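Local coordinates for pantothenate kinase (Coxiella burnetii, PDB 3TQC), which catalyses the ATP-dependent phosphorylation of (R)-pantothenate to (R)-4'-phosphopantothenate, the first step of coenzyme A biosynthesis, at residues E126-D131 and E192-P197; D131-S136 and V174-Y179; V163-K168 and S224-F229. All blocks are in the same frame, centred on the assembly; numbering follows the deposited sequence.

Interaction 1 of 3, residues E126-D131 and E192-P197; sequences EVITTD and EIVDQP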
loop_
_atom_site.group_PDB
_atom_site.type_symbol
_atom_site.label_atom_id
_atom_site.label_comp_id
_atom_site.label_asym_id
_atom_site.label_seq_id
_atom_site.Cartn_x
_atom_site.Cartn_y
_atom_site.Cartn_z
ATOM N N GLU B 126 -0.588 -20.697 -4.545
ATOM C CA GLU B 126 -0.552 -20.491 -5.997
ATOM C C GLU B 126 0.352 -19.363 -6.395
ATOM O O GLU B 126 0.508 -18.403 -5.659
ATOM C CB GLU B 126 -1.940 -20.195 -6.551
ATOM C CG GLU B 126 -2.911 -21.301 -6.320
ATOM C CD GLU B 126 -2.691 -22.503 -7.212
ATOM O OE1 GLU B 126 -1.609 -22.666 -7.826
ATOM O OE2 GLU B 126 -3.621 -23.319 -7.291
ATOM N N VAL B 127 0.935 -19.484 -7.582
ATOM C CA VAL B 127 1.784 -18.439 -8.108
ATOM C C VAL B 127 1.124 -17.830 -9.332
ATOM O O VAL B 127 0.686 -18.559 -10.246
ATOM C CB VAL B 127 3.163 -18.985 -8.453
ATOM C CG1 VAL B 127 3.981 -17.963 -9.270
ATOM C CG2 VAL B 127 3.893 -19.365 -7.175
ATOM N N ILE B 128 1.017 -16.500 -9.322
ATOM C CA ILE B 128 0.569 -15.738 -10.486
ATOM C C ILE B 128 1.749 -14.943 -10.999
ATOM O O ILE B 128 2.298 -14.130 -10.265
ATOM C CB ILE B 128 -0.528 -14.692 -10.156
ATOM C CG1 ILE B 128 -1.767 -15.344 -9.588
ATOM C CG2 ILE B 128 -0.894 -13.900 -11.412
ATOM C CD1 ILE B 128 -2.167 -16.507 -10.364
ATOM N N THR B 129 2.130 -15.167 -12.254
ATOM C CA THR B 129 3.151 -14.337 -12.875
ATOM C C THR B 129 2.432 -13.246 -13.624
ATOM O O THR B 129 1.453 -13.482 -14.319
ATOM C CB THR B 129 4.137 -15.113 -13.814
ATOM O OG1 THR B 129 5.018 -14.171 -14.450
ATOM C CG2 THR B 129 3.413 -15.888 -14.883
ATOM N N THR B 130 2.926 -12.037 -13.464
ATOM C CA THR B 130 2.363 -10.886 -14.127
ATOM C C THR B 130 2.597 -10.915 -15.656
ATOM O O THR B 130 1.869 -10.263 -16.402
ATOM C CB THR B 130 2.902 -9.612 -13.442
ATOM O OG1 THR B 130 1.971 -9.196 -12.410
ATOM C CG2 THR B 130 3.100 -8.541 -14.397
ATOM N N ASP B 131 3.587 -11.696 -16.107
ATOM C CA ASP B 131 3.884 -11.901 -17.533
ATOM C C ASP B 131 2.629 -12.218 -18.324
ATOM O O ASP B 131 2.469 -11.790 -19.474
ATOM C CB ASP B 131 4.845 -13.091 -17.747
ATOM C CG ASP B 131 6.169 -12.946 -17.005
ATOM O OD1 ASP B 131 6.556 -11.802 -16.682
ATOM O OD2 ASP B 131 6.822 -13.995 -16.747
ATOM N N GLU B 192 -4.474 -20.659 -16.417
ATOM C CA GLU B 192 -4.290 -21.362 -15.162
ATOM C C GLU B 192 -5.462 -20.991 -14.262
ATOM O O GLU B 192 -6.101 -19.960 -14.469
ATOM C CB GLU B 192 -2.973 -20.956 -14.511
ATOM C CG GLU B 192 -1.763 -21.410 -15.314
ATOM C CD GLU B 192 -0.449 -20.963 -14.711
ATOM O OE1 GLU B 192 -0.466 -20.179 -13.729
ATOM O OE2 GLU B 192 0.605 -21.405 -15.221
ATOM N N ILE B 193 -5.762 -21.834 -13.287
ATOM C CA ILE B 193 -6.889 -21.589 -12.418
ATOM C C ILE B 193 -6.403 -21.364 -10.995
ATOM O O ILE B 193 -5.704 -22.195 -10.439
ATOM C CB ILE B 193 -7.894 -22.729 -12.479
ATOM C CG1 ILE B 193 -8.546 -22.762 -13.868
ATOM C CG2 ILE B 193 -8.933 -22.560 -11.383
ATOM C CD1 ILE B 193 -9.039 -24.109 -14.265
ATOM N N VAL B 194 -6.741 -20.197 -10.455
ATOM C CA VAL B 194 -6.515 -19.845 -9.078
ATOM C C VAL B 194 -7.882 -19.928 -8.395
ATOM O O VAL B 194 -8.818 -19.218 -8.769
ATOM C CB VAL B 194 -5.907 -18.414 -8.970
ATOM C CG1 VAL B 194 -5.809 -17.967 -7.527
ATOM C CG2 VAL B 194 -4.529 -18.350 -9.654
ATOM N N ASP B 195 -7.996 -20.809 -7.408
ATOM C CA ASP B 195 -9.280 -21.116 -6.797
ATOM C C ASP B 195 -9.290 -20.957 -5.273
ATOM O O ASP B 195 -9.334 -21.946 -4.526
ATOM C CB ASP B 195 -9.721 -22.528 -7.179
ATOM C CG ASP B 195 -11.105 -22.867 -6.641
ATOM O OD1 ASP B 195 -11.931 -21.929 -6.518
ATOM O OD2 ASP B 195 -11.364 -24.067 -6.349
ATOM N N GLN B 196 -9.312 -19.705 -4.838
ATOM C CA GLN B 196 -9.247 -19.336 -3.416
ATOM C C GLN B 196 -8.256 -20.165 -2.611
ATOM O O GLN B 196 -8.612 -20.762 -1.610
ATOM C CB GLN B 196 -10.640 -19.351 -2.781
ATOM C CG GLN B 196 -11.536 -18.275 -3.355
ATOM C CD GLN B 196 -11.056 -16.872 -3.021
ATOM O OE1 GLN B 196 -10.873 -16.033 -3.910
ATOM N NE2 GLN B 196 -10.875 -16.603 -1.738
ATOM N N PRO B 197 -6.989 -20.183 -3.048
ATOM C CA PRO B 197 -5.976 -20.859 -2.256
ATOM C C PRO B 197 -5.764 -20.058 -0.979
ATOM O O PRO B 197 -6.379 -19.010 -0.788
ATOM C CB PRO B 197 -4.744 -20.764 -3.136
ATOM C CG PRO B 197 -4.919 -19.457 -3.843
ATOM C CD PRO B 197 -6.385 -19.333 -4.099
HETATM O O HOH W 1 -5.856 -22.170 -6.378
HETATM O O HOH W 2 1.658 -20.987 -11.372
HETATM O O HOH W 3 0.720 -17.057 -13.535
#
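Glu126 and Pro197 bring the two backbones nearest, their CA atoms 6.6 Å apart just beyond the end of strand 192-194, which itself passes strand 126-129 at 124° between their directions and 8.3 Å between their axes. No direct hydrogen bond joins the two, because they belong to different sheets: strand 125-129 is the outermost member of the mixed sheet of this P-loop kinase, hydrogen-bonded to strand 199-203, whereas strand 190-194 edges a small antiparallel sheet beside it. Contact between sheets that share no backbone bonds falls to side chains and water, and both are at work here. Glu126 crosses the Pro197 ring at about a right angle, its CG lying 3.7 Å from Pro197 CG. A bend in the glutamate chain (chi2 -74°) turns the carboxylate off the ring, and OE2 accepts a hydrogen bond of 2.7 Å from a water that in turn accepts one from Asp195 N, also at 2.7 Å. Deeper in, the buried side chains of Ile128 and Val194 lie against each other, and Ile176 of strand 174-180 packs on both. Along the other flank Glu192 stretches its chain beyond CG toward strand 126-129, yet OE1 stops 4.0 Å from Val127 O. A carboxylate and a carbonyl, both acceptors, would not be expected to bond directly, and a second water donates to both, at 2.8 Å to Val127 O and more distantly to Glu192 OE1. A third water accepts from Thr129 N and donates weakly to the same OE1. The chemistry implies an apolar seam bordered by solvent bridges: one water donates to two facing acceptors, two relay a backbone N-H to a carboxylate, and together they probably help to screen the two nearby glutamates.

Interaction 2 of 3, residues D131-S136 and V174-Y179; sequences DGFLYS and VRIPVY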
loop_
_atom_site.group_PDB
_atom_site.type_symbol
_atom_site.label_atom_id
_atom_site.label_comp_id
_atom_site.label_asym_id
_atom_site.label_seq_id
_atom_site.Cartn_x
_atom_site.Cartn_y
_atom_site.Cartn_z
ATOM N N ASP B 131 3.587 -11.696 -16.107
ATOM C CA ASP B 131 3.884 -11.901 -17.533
ATOM C C ASP B 131 2.629 -12.218 -18.324
ATOM O O ASP B 131 2.469 -11.790 -19.474
ATOM C CB ASP B 131 4.845 -13.091 -17.747
ATOM C CG ASP B 131 6.169 -12.946 -17.005
ATOM O OD1 ASP B 131 6.556 -11.802 -16.682
ATOM O OD2 ASP B 131 6.822 -13.995 -16.747
ATOM N N GLY B 132 1.761 -13.014 -17.713
ATOM C CA GLY B 132 0.539 -13.416 -18.336
ATOM C C GLY B 132 -0.377 -12.275 -18.711
ATOM O O GLY B 132 -1.268 -12.457 -19.538
ATOM N N PHE B 133 -0.165 -11.107 -18.121
ATOM C CA PHE B 133 -0.979 -9.942 -18.412
ATOM C C PHE B 133 -0.289 -8.971 -19.369
ATOM O O PHE B 133 -0.763 -7.864 -19.572
ATOM C CB PHE B 133 -1.383 -9.266 -17.105
ATOM C CG PHE B 133 -2.175 -10.169 -16.200
ATOM C CD1 PHE B 133 -3.569 -10.180 -16.250
ATOM C CD2 PHE B 133 -1.526 -11.046 -15.329
ATOM C CE1 PHE B 133 -4.307 -11.018 -15.417
ATOM C CE2 PHE B 133 -2.263 -11.902 -14.501
ATOM C CZ PHE B 133 -3.662 -11.879 -14.555
ATOM N N LEU B 134 0.817 -9.399 -19.977
ATOM C CA LEU B 134 1.400 -8.666 -21.086
ATOM C C LEU B 134 0.424 -8.693 -22.241
ATOM O O LEU B 134 -0.300 -9.674 -22.413
ATOM C CB LEU B 134 2.716 -9.302 -21.534
ATOM C CG LEU B 134 3.901 -9.094 -20.595
ATOM C CD1 LEU B 134 5.064 -10.019 -20.981
ATOM C CD2 LEU B 134 4.329 -7.620 -20.607
ATOM N N TYR B 135 0.402 -7.618 -23.028
ATOM C CA TYR B 135 -0.306 -7.622 -24.301
ATOM C C TYR B 135 0.415 -8.588 -25.240
ATOM O O TYR B 135 1.630 -8.755 -25.154
ATOM C CB TYR B 135 -0.350 -6.219 -24.933
ATOM C CG TYR B 135 -1.215 -5.189 -24.206
ATOM C CD1 TYR B 135 -2.582 -5.390 -24.026
ATOM C CD2 TYR B 135 -0.664 -3.996 -23.736
ATOM C CE1 TYR B 135 -3.372 -4.445 -23.372
ATOM C CE2 TYR B 135 -1.446 -3.044 -23.082
ATOM C CZ TYR B 135 -2.798 -3.270 -22.908
ATOM O OH TYR B 135 -3.565 -2.314 -22.273
ATOM N N SER B 136 -0.331 -9.220 -26.134
ATOM C CA SER B 136 0.262 -10.099 -27.128
ATOM C C SER B 136 1.234 -9.327 -28.007
ATOM O O SER B 136 1.171 -8.096 -28.094
ATOM C CB SER B 136 -0.824 -10.677 -28.020
ATOM O OG SER B 136 -1.489 -9.624 -28.680
ATOM N N VAL B 174 -10.662 -18.365 -10.703
ATOM C CA VAL B 174 -10.252 -17.217 -11.493
ATOM C C VAL B 174 -9.241 -17.675 -12.526
ATOM O O VAL B 174 -8.293 -18.421 -12.223
ATOM C CB VAL B 174 -9.690 -16.116 -10.623
ATOM C CG1 VAL B 174 -9.194 -14.943 -11.489
ATOM C CG2 VAL B 174 -10.761 -15.677 -9.651
ATOM N N ARG B 175 -9.472 -17.244 -13.757
ATOM C CA ARG B 175 -8.666 -17.662 -14.886
ATOM C C ARG B 175 -7.481 -16.719 -15.076
ATOM O O ARG B 175 -7.647 -15.514 -15.133
ATOM C CB ARG B 175 -9.559 -17.753 -16.120
ATOM C CG ARG B 175 -10.552 -18.905 -15.984
ATOM C CD ARG B 175 -11.785 -18.744 -16.853
ATOM N NE ARG B 175 -12.454 -20.028 -17.104
ATOM C CZ ARG B 175 -13.092 -20.761 -16.184
ATOM N NH1 ARG B 175 -13.171 -20.375 -14.905
ATOM N NH2 ARG B 175 -13.657 -21.907 -16.549
ATOM N N ILE B 176 -6.274 -17.271 -15.134
ATOM C CA ILE B 176 -5.070 -16.460 -15.248
ATOM C C ILE B 176 -4.475 -16.732 -16.611
ATOM O O ILE B 176 -4.211 -17.874 -16.927
ATOM C CB ILE B 176 -4.018 -16.841 -14.198
ATOM C CG1 ILE B 176 -4.601 -16.785 -12.772
ATOM C CG2 ILE B 176 -2.757 -15.959 -14.363
ATOM C CD1 ILE B 176 -5.091 -15.411 -12.338
ATOM N N PRO B 177 -4.260 -15.679 -17.427
ATOM C CA PRO B 177 -3.673 -15.884 -18.740
ATOM C C PRO B 177 -2.218 -16.327 -18.635
ATOM O O PRO B 177 -1.577 -16.110 -17.622
ATOM C CB PRO B 177 -3.831 -14.519 -19.420
ATOM C CG PRO B 177 -3.908 -13.573 -18.337
ATOM C CD PRO B 177 -4.587 -14.267 -17.198
ATOM N N VAL B 178 -1.741 -17.005 -19.668
ATOM C CA VAL B 178 -0.448 -17.685 -19.634
ATOM C C VAL B 178 0.484 -17.103 -20.693
ATOM O O VAL B 178 0.092 -16.929 -21.833
ATOM C CB VAL B 178 -0.636 -19.193 -19.871
ATOM C CG1 VAL B 178 0.721 -19.914 -20.009
ATOM C CG2 VAL B 178 -1.480 -19.808 -18.741
ATOM N N TYR B 179 1.706 -16.797 -20.289
ATOM C CA TYR B 179 2.756 -16.313 -21.174
ATOM C C TYR B 179 3.830 -17.396 -21.388
ATOM O O TYR B 179 4.334 -17.969 -20.427
ATOM C CB TYR B 179 3.397 -15.079 -20.551
ATOM C CG TYR B 179 4.453 -14.420 -21.408
ATOM C CD1 TYR B 179 4.100 -13.563 -22.444
ATOM C CD2 TYR B 179 5.805 -14.640 -21.170
ATOM C CE1 TYR B 179 5.073 -12.963 -23.240
ATOM C CE2 TYR B 179 6.772 -14.043 -21.941
ATOM C CZ TYR B 179 6.404 -13.210 -22.976
ATOM O OH TYR B 179 7.373 -12.606 -23.733
#
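Tyr179 and Pro177, alternate residues on one side of strand 174-179 in the small antiparallel sheet, receive the turn that follows strand 125-129 of the P-loop NTPase fold. The turn, closed by a 2.9 Å bond from Leu134 N to Asp131 O, offers two side chains that meet the strand in complementary ways. In the first, an aromatic ring comes from the turn. Phe133 leaves its backbone pointing away from the strand, but a chi1 of -60°, with CG opposite the carbonyl carbon, brings the ring back, and its rotation presents one face to Pro177 CG, 4.0 Å from the centroid and 16° off the normal, a CH-pi contact. Ile176 CG2 adds an oblique touch at Phe133 CE2, while Leu160 and Val163 of helix 157-168 also pack on this phenyl group. In the second, the aromatic ring belongs to the strand. Tyr179, its ring on the far side of CB from its own amide nitrogen (chi1 -177°), lies beside the turn, where Leu134 CD1 sits over a face, displaced toward the rim, in another CH-pi contact. Asp131 CB backs against Tyr179 CB, the two carbons 3.7 Å apart; the Asp131 side chain lies about 6 Å from that of Lys105, in the predicted ATP-binding loop. The phenol OH is hydrogen-bonded to Lys149 NZ, and His181 meets the tyrosine ring edge-to-face, which should limit its rotation. Between the two aromatic contacts the chains come very close, and a glycine allows it: Gly132 has its CA 4.6 Å from that of Val178, and Gly132 CA directs a C-H at Pro177 O, the carbon and oxygen 3.5 Å apart.

Interaction 3 of 3, residues V163-K168 and S224-F229; sequences VLNAIK and SDFFDF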
loop_
_atom_site.group_PDB
_atom_site.type_symbol
_atom_site.label_atom_id
_atom_site.label_comp_id
_atom_site.label_asym_id
_atom_site.label_seq_id
_atom_site.Cartn_x
_atom_site.Cartn_y
_atom_site.Cartn_z
ATOM N N VAL B 163 -8.337 -9.474 -12.087
ATOM C CA VAL B 163 -7.996 -10.767 -11.511
ATOM C C VAL B 163 -7.667 -10.648 -10.026
ATOM O O VAL B 163 -8.169 -11.420 -9.212
ATOM C CB VAL B 163 -6.833 -11.425 -12.259
ATOM C CG1 VAL B 163 -6.200 -12.479 -11.393
ATOM C CG2 VAL B 163 -7.340 -12.017 -13.604
ATOM N N LEU B 164 -6.842 -9.685 -9.656
ATOM C CA LEU B 164 -6.546 -9.516 -8.245
ATOM C C LEU B 164 -7.813 -9.138 -7.476
ATOM O O LEU B 164 -8.086 -9.666 -6.407
ATOM C CB LEU B 164 -5.447 -8.486 -8.059
ATOM C CG LEU B 164 -4.146 -8.978 -8.707
ATOM C CD1 LEU B 164 -3.074 -7.894 -8.737
ATOM C CD2 LEU B 164 -3.646 -10.198 -7.960
ATOM N N ASN B 165 -8.589 -8.220 -8.028
ATOM C CA ASN B 165 -9.839 -7.828 -7.409
ATOM C C ASN B 165 -10.720 -9.044 -7.199
ATOM O O ASN B 165 -11.285 -9.221 -6.144
ATOM C CB ASN B 165 -10.574 -6.800 -8.279
ATOM C CG ASN B 165 -11.852 -6.312 -7.649
ATOM O OD1 ASN B 165 -11.829 -5.706 -6.581
ATOM N ND2 ASN B 165 -12.979 -6.577 -8.301
ATOM N N ALA B 166 -10.827 -9.879 -8.221
ATOM C CA ALA B 166 -11.665 -11.061 -8.126
ATOM C C ALA B 166 -11.163 -11.993 -7.018
ATOM O O ALA B 166 -11.949 -12.545 -6.248
ATOM C CB ALA B 166 -11.711 -11.771 -9.444
ATOM N N ILE B 167 -9.851 -12.154 -6.921
ATOM C CA ILE B 167 -9.296 -13.043 -5.907
ATOM C C ILE B 167 -9.605 -12.489 -4.519
ATOM O O ILE B 167 -10.034 -13.217 -3.640
ATOM C CB ILE B 167 -7.801 -13.288 -6.126
ATOM C CG1 ILE B 167 -7.606 -14.112 -7.407
ATOM C CG2 ILE B 167 -7.186 -14.043 -4.947
ATOM C CD1 ILE B 167 -6.177 -14.240 -7.845
ATOM N N LYS B 168 -9.442 -11.185 -4.361
ATOM C CA LYS B 168 -9.620 -10.527 -3.082
ATOM C C LYS B 168 -11.073 -10.263 -2.790
ATOM O O LYS B 168 -11.404 -9.740 -1.722
ATOM C CB LYS B 168 -8.818 -9.223 -3.039
ATOM C CG LYS B 168 -7.333 -9.442 -2.703
ATOM C CD LYS B 168 -7.156 -10.047 -1.314
ATOM C CE LYS B 168 -5.777 -9.779 -0.750
ATOM N NZ LYS B 168 -5.625 -10.350 0.600
ATOM N N SER B 224 -0.550 -3.195 -5.591
ATOM C CA SER B 224 -0.265 -3.287 -4.162
ATOM C C SER B 224 -1.506 -3.178 -3.261
ATOM O O SER B 224 -1.497 -3.653 -2.116
ATOM C CB SER B 224 0.762 -2.229 -3.757
ATOM O OG SER B 224 0.199 -0.936 -3.810
ATOM N N ASP B 225 -2.586 -2.599 -3.771
ATOM C CA ASP B 225 -3.812 -2.556 -2.987
ATOM C C ASP B 225 -4.499 -3.919 -2.895
ATOM O O ASP B 225 -5.414 -4.096 -2.087
ATOM C CB ASP B 225 -4.760 -1.492 -3.524
ATOM C CG ASP B 225 -4.165 -0.087 -3.435
ATOM O OD1 ASP B 225 -4.176 0.638 -4.440
ATOM O OD2 ASP B 225 -3.675 0.291 -2.362
ATOM N N PHE B 226 -4.020 -4.893 -3.671
ATOM C CA PHE B 226 -4.561 -6.244 -3.637
ATOM C C PHE B 226 -3.629 -7.272 -3.051
ATOM O O PHE B 226 -3.950 -8.476 -3.023
ATOM C CB PHE B 226 -4.986 -6.665 -5.023
ATOM C CG PHE B 226 -6.113 -5.878 -5.535
ATOM C CD1 PHE B 226 -5.914 -4.896 -6.475
ATOM C CD2 PHE B 226 -7.380 -6.078 -5.027
ATOM C CE1 PHE B 226 -6.973 -4.145 -6.936
ATOM C CE2 PHE B 226 -8.434 -5.334 -5.466
ATOM C CZ PHE B 226 -8.234 -4.362 -6.433
ATOM N N PHE B 227 -2.493 -6.836 -2.543
ATOM C CA PHE B 227 -1.641 -7.766 -1.830
ATOM C C PHE B 227 -1.320 -7.304 -0.429
ATOM O O PHE B 227 -1.520 -6.146 -0.070
ATOM C CB PHE B 227 -0.396 -8.181 -2.659
ATOM C CG PHE B 227 0.586 -7.085 -2.966
ATOM C CD1 PHE B 227 1.180 -6.334 -1.961
ATOM C CD2 PHE B 227 0.996 -6.873 -4.269
ATOM C CE1 PHE B 227 2.159 -5.353 -2.257
ATOM C CE2 PHE B 227 1.951 -5.889 -4.582
ATOM C CZ PHE B 227 2.534 -5.135 -3.572
ATOM N N ASP B 228 -0.829 -8.245 0.362
ATOM C CA ASP B 228 -0.646 -8.054 1.787
ATOM C C ASP B 228 0.809 -7.834 2.197
ATOM O O ASP B 228 1.097 -7.228 3.226
ATOM C CB ASP B 228 -1.197 -9.297 2.476
ATOM C CG ASP B 228 -2.655 -9.497 2.177
ATOM O OD1 ASP B 228 -3.452 -8.839 2.874
ATOM O OD2 ASP B 228 -3.001 -10.269 1.249
ATOM N N PHE B 229 1.720 -8.335 1.382
ATOM C CA PHE B 229 3.127 -8.363 1.708
ATOM C C PHE B 229 3.878 -8.417 0.399
ATOM O O PHE B 229 3.426 -9.063 -0.540
ATOM C CB PHE B 229 3.405 -9.617 2.511
ATOM C CG PHE B 229 4.751 -9.648 3.155
ATOM C CD1 PHE B 229 4.895 -9.353 4.496
ATOM C CD2 PHE B 229 5.871 -10.018 2.430
ATOM C CE1 PHE B 229 6.161 -9.396 5.102
ATOM C CE2 PHE B 229 7.123 -10.059 3.018
ATOM C CZ PHE B 229 7.271 -9.750 4.347
#
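Phe226 fits against helix 157-168, one of the helices flanking the central sheet of this P-loop alpha/beta fold, and so joins it to the loop that leads into core strand 229-234. Close fit is concentrated around this one ring. Leu164 CB meets Phe226 CB at 3.6 Å, and the helix backbone itself, from Leu164 C to Asn165 N, passes over one face of the phenyl group. Asn165 CA lies 3.5 Å from Phe226 CE2. The asparagine amide, turned with CG anti to the backbone N (chi1 -177°), stands steeply to the ring, 76° between planes, and brings OD1 close to CE2 at the rim. One turn further along, Lys168 CB touches the ring at its edge.

From there the contact changes character. The lysine chain bends at chi2 and then runs extended past the phenylalanine in the opposite direction, its CE 3.2 Å from Phe226 O, to reach Asp228 with its ammonium group. That end is polar yet well supplied with partners: Lys168 NZ also donates to Pro92 O, and Asp228 OD2 takes a further bond from Ile94 N, so the ion pair is tied to the start of strand 93-99. The more open parts are Asp228 and Asn165, both partly exposed; Pro15 of the second subunit packs on Asn165, and Arg300 of that subunit forms a salt bridge with neighbouring Asp225. Within the contact, the ionic link is a single charged hydrogen bond, Lys168 NZ to the syn lone pair of Asp228 OD2 at 2.7 Å.

From the N terminus, segment 126-131 enters interaction 1 and its last residue, Asp131, opens interaction 2, whose loop closes when strand 174-179 returns past the turn. That closure is nested inside the longer one made by interaction 1 at 192-197. Helix 157-168 lies within both loops, but its partner at 224-229 comes after both have closed, so interaction 3 crosses the other two. Strands 174-180 and 190-194 are neighbours in the small sheet, making interactions 1 and 2 adjoining parts of its junction with the core. Val163 packs on Ile176, and Ile167 on Val194, connecting the helix to that sheet; interaction 3 extends the chain of contacts to strand 229-234.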